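Local coordinates for ORF98 PTP-2 (Cydia pomonella granulosis virus, PDB 6I28), which probably acts as a protein tyrosine and dual-specificity phosphatase, a viral hydrolase whose family removes phosphate from proteins such as MAP kinases, at residues 41-46 / 112-117; 117-122 / 131-136. One frame throughout, in Å; residues are numbered along the deposited sequence. Where two conformers were deposited one is given.

Contact 1. Residues 41-46 / 112-117; sequences CVVSLI and ATLAIY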
loop_
_atom_site.group_PDB
_atom_site.type_symbol
_atom_site.label_atom_id
_atom_site.label_comp_id
_atom_site.label_asym_id
_atom_site.label_seq_id
_atom_site.Cartn_x
_atom_site.Cartn_y
_atom_site.Cartn_z
ATOM N N CYS A 41 -3.754 10.596 -5.282
ATOM C CA CYS A 41 -3.948 9.307 -5.934
ATOM C C CYS A 41 -4.414 8.314 -4.873
ATOM O O CYS A 41 -4.109 8.442 -3.695
ATOM C CB CYS A 41 -2.622 9.001 -6.670
ATOM S SG CYS A 41 -2.100 7.409 -6.866
ATOM N N VAL A 42 -5.213 7.374 -5.314
ATOM C CA VAL A 42 -5.824 6.372 -4.468
ATOM C C VAL A 42 -5.604 5.006 -5.099
ATOM O O VAL A 42 -5.860 4.818 -6.283
ATOM C CB VAL A 42 -7.318 6.650 -4.260
ATOM C CG1 VAL A 42 -7.884 5.538 -3.427
ATOM C CG2 VAL A 42 -7.569 7.994 -3.608
ATOM N N VAL A 43 -5.131 4.045 -4.311
ATOM C CA VAL A 43 -5.050 2.651 -4.730
ATOM C C VAL A 43 -6.038 1.870 -3.864
ATOM O O VAL A 43 -5.833 1.712 -2.642
ATOM C CB VAL A 43 -3.629 2.068 -4.577
ATOM C CG1 VAL A 43 -3.558 0.610 -4.949
ATOM C CG2 VAL A 43 -2.668 2.895 -5.385
ATOM N N SER A 44 -6.966 1.232 -4.490
ATOM C CA SER A 44 -8.037 0.477 -3.827
ATOM C C SER A 44 -7.722 -1.003 -3.999
ATOM O O SER A 44 -7.781 -1.556 -5.118
ATOM C CB SER A 44 -9.413 0.811 -4.421
ATOM O OG SER A 44 -9.828 2.152 -4.253
ATOM N N LEU A 45 -7.429 -1.674 -2.901
ATOM C CA LEU A 45 -7.125 -3.100 -2.875
ATOM C C LEU A 45 -8.293 -3.772 -2.153
ATOM O O LEU A 45 -8.269 -4.006 -0.936
ATOM C CB LEU A 45 -5.842 -3.328 -2.177
ATOM C CG LEU A 45 -4.611 -2.693 -2.798
ATOM C CD1 LEU A 45 -3.430 -3.106 -1.915
ATOM C CD2 LEU A 45 -4.438 -3.024 -4.199
ATOM N N ILE A 46 -9.360 -4.033 -2.900
ATOM C CA ILE A 46 -10.596 -4.542 -2.321
ATOM C C ILE A 46 -11.197 -5.640 -3.185
ATOM O O ILE A 46 -10.947 -5.725 -4.388
ATOM C CB ILE A 46 -11.652 -3.434 -2.091
ATOM C CG1 ILE A 46 -12.062 -2.788 -3.423
ATOM C CG2 ILE A 46 -11.103 -2.325 -1.189
ATOM C CD1 ILE A 46 -13.052 -1.674 -3.317
ATOM N N ALA A 112 -1.706 -2.386 3.995
ATOM C CA ALA A 112 -0.458 -2.285 4.747
ATOM C C ALA A 112 0.671 -3.068 4.076
ATOM O O ALA A 112 1.831 -2.640 4.092
ATOM C CB ALA A 112 -0.649 -2.788 6.170
ATOM N N THR A 113 0.342 -4.208 3.468
ATOM C CA THR A 113 1.327 -5.005 2.755
ATOM C C THR A 113 1.964 -4.226 1.613
ATOM O O THR A 113 3.185 -4.203 1.448
ATOM C CB THR A 113 0.670 -6.296 2.287
ATOM O OG1 THR A 113 0.426 -7.146 3.436
ATOM C CG2 THR A 113 1.561 -7.118 1.309
ATOM N N LEU A 114 1.153 -3.548 0.793
ATOM C CA LEU A 114 1.744 -2.752 -0.279
ATOM C C LEU A 114 2.565 -1.578 0.231
ATOM O O LEU A 114 3.615 -1.263 -0.361
ATOM C CB LEU A 114 0.663 -2.262 -1.244
ATOM C CG LEU A 114 1.060 -1.399 -2.450
ATOM C CD1 LEU A 114 2.080 -2.120 -3.296
ATOM C CD2 LEU A 114 -0.174 -0.996 -3.273
ATOM N N ALA A 115 2.085 -0.883 1.267
ATOM C CA ALA A 115 2.851 0.224 1.838
ATOM C C ALA A 115 4.197 -0.255 2.350
ATOM O O ALA A 115 5.240 0.365 2.061
ATOM C CB ALA A 115 2.044 0.886 2.938
ATOM N N ILE A 116 4.213 -1.389 3.047
ATOM C CA ILE A 116 5.447 -1.912 3.619
ATOM C C ILE A 116 6.397 -2.265 2.494
ATOM O O ILE A 116 7.591 -1.985 2.565
ATOM C CB ILE A 116 5.152 -3.115 4.537
ATOM C CG1 ILE A 116 4.445 -2.694 5.836
ATOM C CG2 ILE A 116 6.454 -3.917 4.867
ATOM C CD1 ILE A 116 4.059 -3.837 6.809
ATOM N N TYR A 117 5.876 -2.850 1.418
ATOM C CA TYR A 117 6.729 -3.262 0.313
ATOM C C TYR A 117 7.309 -2.050 -0.409
ATOM O O TYR A 117 8.504 -2.030 -0.757
ATOM C CB TYR A 117 5.930 -4.090 -0.688
ATOM C CG TYR A 117 6.772 -4.514 -1.894
ATOM C CD1 TYR A 117 7.895 -5.247 -1.760
ATOM C CD2 TYR A 117 6.409 -4.143 -3.167
ATOM C CE1 TYR A 117 8.674 -5.649 -2.866
ATOM C CE2 TYR A 117 7.137 -4.501 -4.293
ATOM C CZ TYR A 117 8.279 -5.247 -4.154
ATOM O OH TYR A 117 9.043 -5.631 -5.245
#
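Leu114 reaches from its helix to Val43 and Leu45 on strand 41-46, a compact example of how one leucine can couple a helix to a β-sheet. Its side chain leaves the backbone with CG anti to N (chi1 180°). CB passes 4.2 Å from Leu45 CD1, slightly further than the closest contacts. At CG the chain forks. The CD1 branch turns back from the strand and meets nothing on it, whereas CD2 prolongs the extended line from the backbone and does the work at the tip. This single methyl stands 4.1 Å from Val43 CG1 and also 4.1 Å from Leu45 CD1, so it bridges two residues that are neighbours on the same face of the strand. Both partners run roughly at right angles to the leucine. Leu45 offers the methyl that continues its own chain, CD1 being anti to CA (chi2 -179°), while Val43 offers the one of its two branches that is anti to N. The CA atoms of Leu45 and Leu114 remain 9.2 Å apart, so side chains alone span the gap. Val43 also packs on Leu85 of helix 82-95, which extends the apolar layer over this side of the sheet, whereas Ser44, between the two touching residues, faces the other way and hydrogen-bonds His64 and His103. No hydrogen bond joins the two segments, and the area buried between them is a modest 95 Å². Cohesion here therefore rests on dispersion and on keeping water from methyl groups, which are adaptable in direction and ask for no polar partner.

Contact 2. Residues 117-122 / 131-136; sequences YYIMRT and FQYVYG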
loop_
_atom_site.group_PDB
_atom_site.type_symbol
_atom_site.label_atom_id
_atom_site.label_comp_id
_atom_site.label_asym_id
_atom_site.label_seq_id
_atom_site.Cartn_x
_atom_site.Cartn_y
_atom_site.Cartn_z
ATOM N N TYR A 117 5.876 -2.850 1.418
ATOM C CA TYR A 117 6.729 -3.262 0.313
ATOM C C TYR A 117 7.309 -2.050 -0.409
ATOM O O TYR A 117 8.504 -2.030 -0.757
ATOM C CB TYR A 117 5.930 -4.090 -0.688
ATOM C CG TYR A 117 6.772 -4.514 -1.894
ATOM C CD1 TYR A 117 7.895 -5.247 -1.760
ATOM C CD2 TYR A 117 6.409 -4.143 -3.167
ATOM C CE1 TYR A 117 8.674 -5.649 -2.866
ATOM C CE2 TYR A 117 7.137 -4.501 -4.293
ATOM C CZ TYR A 117 8.279 -5.247 -4.154
ATOM O OH TYR A 117 9.043 -5.631 -5.245
ATOM N N TYR A 118 6.483 -1.026 -0.652
ATOM C CA TYR A 118 7.016 0.201 -1.182
ATOM C C TYR A 118 8.147 0.759 -0.360
ATOM O O TYR A 118 9.162 1.166 -0.925
ATOM C CB TYR A 118 5.914 1.245 -1.374
ATOM C CG TYR A 118 6.412 2.480 -2.035
ATOM C CD1 TYR A 118 6.535 2.504 -3.417
ATOM C CD2 TYR A 118 6.838 3.609 -1.321
ATOM C CE1 TYR A 118 7.013 3.580 -4.067
ATOM C CE2 TYR A 118 7.301 4.751 -2.021
ATOM C CZ TYR A 118 7.410 4.698 -3.396
ATOM O OH TYR A 118 7.883 5.748 -4.157
ATOM N N ILE A 119 8.058 0.695 0.987
ATOM C CA ILE A 119 9.136 1.215 1.821
ATOM C C ILE A 119 10.354 0.292 1.824
ATOM O O ILE A 119 11.490 0.768 1.776
ATOM C CB ILE A 119 8.539 1.457 3.235
ATOM C CG1 ILE A 119 7.544 2.648 3.184
ATOM C CG2 ILE A 119 9.631 1.677 4.297
ATOM C CD1 ILE A 119 6.889 2.953 4.490
ATOM N N MET A 120 10.133 -1.037 1.857
ATOM C CA MET A 120 11.214 -1.993 1.726
ATOM C C MET A 120 12.012 -1.767 0.460
ATOM O O MET A 120 13.239 -1.694 0.497
ATOM C CB MET A 120 10.676 -3.429 1.713
ATOM C CG MET A 120 10.004 -3.888 2.952
ATOM S SD MET A 120 9.217 -5.486 2.735
ATOM C CE MET A 120 10.562 -6.452 2.079
ATOM N N ARG A 121 11.335 -1.508 -0.645
ATOM C CA ARG A 121 12.042 -1.496 -1.901
ATOM C C ARG A 121 12.663 -0.137 -2.231
ATOM O O ARG A 121 13.765 -0.075 -2.794
ATOM C CB ARG A 121 11.075 -1.904 -3.026
ATOM C CG ARG A 121 11.709 -1.872 -4.400
ATOM C CD ARG A 121 10.880 -2.681 -5.378
ATOM N NE ARG A 121 11.139 -2.364 -6.779
ATOM C CZ ARG A 121 10.559 -2.996 -7.811
ATOM N NH1 ARG A 121 9.723 -3.991 -7.607
ATOM N NH2 ARG A 121 10.825 -2.631 -9.052
ATOM N N THR A 122 12.008 0.955 -1.868
ATOM C CA THR A 122 12.606 2.263 -2.084
ATOM C C THR A 122 13.750 2.532 -1.101
ATOM O O THR A 122 14.691 3.274 -1.420
ATOM C CB THR A 122 11.551 3.388 -1.984
ATOM O OG1 THR A 122 10.878 3.413 -0.708
ATOM C CG2 THR A 122 10.504 3.300 -3.159
ATOM N N PHE A 131 8.318 -2.963 8.531
ATOM C CA PHE A 131 7.087 -3.187 9.260
ATOM C C PHE A 131 7.081 -2.330 10.518
ATOM O O PHE A 131 6.105 -1.653 10.822
ATOM C CB PHE A 131 6.921 -4.670 9.585
ATOM C CG PHE A 131 5.928 -4.932 10.684
ATOM C CD1 PHE A 131 4.571 -4.894 10.485
ATOM C CD2 PHE A 131 6.385 -5.232 11.950
ATOM C CE1 PHE A 131 3.687 -5.136 11.536
ATOM C CE2 PHE A 131 5.505 -5.461 13.003
ATOM C CZ PHE A 131 4.179 -5.410 12.813
ATOM N N GLN A 132 8.169 -2.362 11.290
ATOM C CA GLN A 132 8.194 -1.529 12.486
ATOM C C GLN A 132 8.015 -0.048 12.168
ATOM O O GLN A 132 7.303 0.650 12.900
ATOM C CB GLN A 132 9.483 -1.769 13.287
ATOM C CG GLN A 132 9.666 -3.232 13.750
ATOM C CD GLN A 132 8.747 -3.635 14.934
ATOM O OE1 GLN A 132 8.446 -4.815 15.131
ATOM N NE2 GLN A 132 8.288 -2.650 15.692
ATOM N N TYR A 133 8.629 0.459 11.096
ATOM C CA TYR A 133 8.424 1.867 10.755
ATOM C C TYR A 133 6.937 2.150 10.534
ATOM O O TYR A 133 6.367 3.089 11.115
ATOM C CB TYR A 133 9.247 2.276 9.518
ATOM C CG TYR A 133 9.078 3.759 9.208
ATOM C CD1 TYR A 133 9.893 4.725 9.807
ATOM C CD2 TYR A 133 8.058 4.202 8.352
ATOM C CE1 TYR A 133 9.718 6.083 9.556
ATOM C CE2 TYR A 133 7.868 5.564 8.093
ATOM C CZ TYR A 133 8.703 6.498 8.693
ATOM O OH TYR A 133 8.503 7.854 8.435
ATOM N N VAL A 134 6.287 1.351 9.685
ATOM C CA VAL A 134 4.870 1.573 9.426
ATOM C C VAL A 134 4.037 1.394 10.688
ATOM O O VAL A 134 3.094 2.149 10.927
ATOM C CB VAL A 134 4.353 0.666 8.286
ATOM C CG1 VAL A 134 2.863 0.751 8.285
ATOM C CG2 VAL A 134 5.052 1.028 7.007
ATOM N N TYR A 135 4.371 0.391 11.521
ATOM C CA TYR A 135 3.563 0.061 12.683
ATOM C C TYR A 135 3.650 1.157 13.731
ATOM O O TYR A 135 2.690 1.396 14.466
ATOM C CB TYR A 135 4.035 -1.254 13.312
ATOM C CG TYR A 135 3.125 -1.785 14.412
ATOM C CD1 TYR A 135 3.297 -1.389 15.741
ATOM C CD2 TYR A 135 2.121 -2.698 14.131
ATOM C CE1 TYR A 135 2.469 -1.886 16.747
ATOM C CE2 TYR A 135 1.292 -3.202 15.131
ATOM C CZ TYR A 135 1.468 -2.786 16.427
ATOM O OH TYR A 135 0.651 -3.274 17.410
ATOM N N GLY A 136 4.775 1.862 13.769
ATOM C CA GLY A 136 4.887 3.030 14.611
ATOM C C GLY A 136 3.925 4.149 14.281
ATOM O O GLY A 136 3.647 4.976 15.154
#
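Ile119 meets Tyr133 and Val134 where two consecutive helices come together, and a walk along residues 131-136 illustrates how helical periodicity sorts side chains by task. The CB of Phe131 is directed away from residues 117-122; its ring carries CB of Tyr135 over one face, a turn further on, and packs against Val140. Tyr133 is turned toward the partner helix. Its ring atom CD2 comes to 4.2 Å from Ile119 CD1, with the methyl placed obliquely to the ring, and a glycerol, probably from the crystallisation liquor, lies close to this exposed side chain. Val134, next in sequence and buried, makes the tighter contact: its CG2 approaches Ile119 CD1 to 3.7 Å. With CG1 beside its backbone N (chi1 -69°) and CD1 carrying the chain straight on, the isoleucine sends one terminal methyl to both residues. Ile119 and Val134 also share Ile14 as a neighbour, so a loop joins the packing of the two helices. Other faces of 117-122 are used differently. Arg121 NH1 donates to Tyr117 OH, 3.0 Å away and only 9° out of the guanidinium plane, and the same NH1 forms a salt bridge with Glu83, tying this face to helix 82-95. One turn apart, Thr122 OG1 gives a second bond to Tyr118 O, reaching that carbonyl from the face opposite the one used by Thr122 N. The packing of helix 127-137 on helix 110-123 belongs to the helical side of the α/β catalytic domain of a dual-specificity phosphatase, in which helix 110-123 follows the signature phosphate-binding loop.

Contacts 1 and 2 lie in series along the chain, with centres 12 Å apart, and both draw on helix 110-123. Its earlier turns pack on strand 41-46, which lies between strands 100-103 and 64-68 in the mixed sheet, near the centre of the chain, while its later turns receive helix 127-137 further out. The two regions also touch directly, since Ile116 CD1 lies 3.9 Å from Phe131 CD1. Strand, helix and second helix thus form successive layers within the one catalytic domain. Helix 110-123 leaves the family's signature loop, which follows strand 100-103, so both contacts bear on the helix that carries on from that loop.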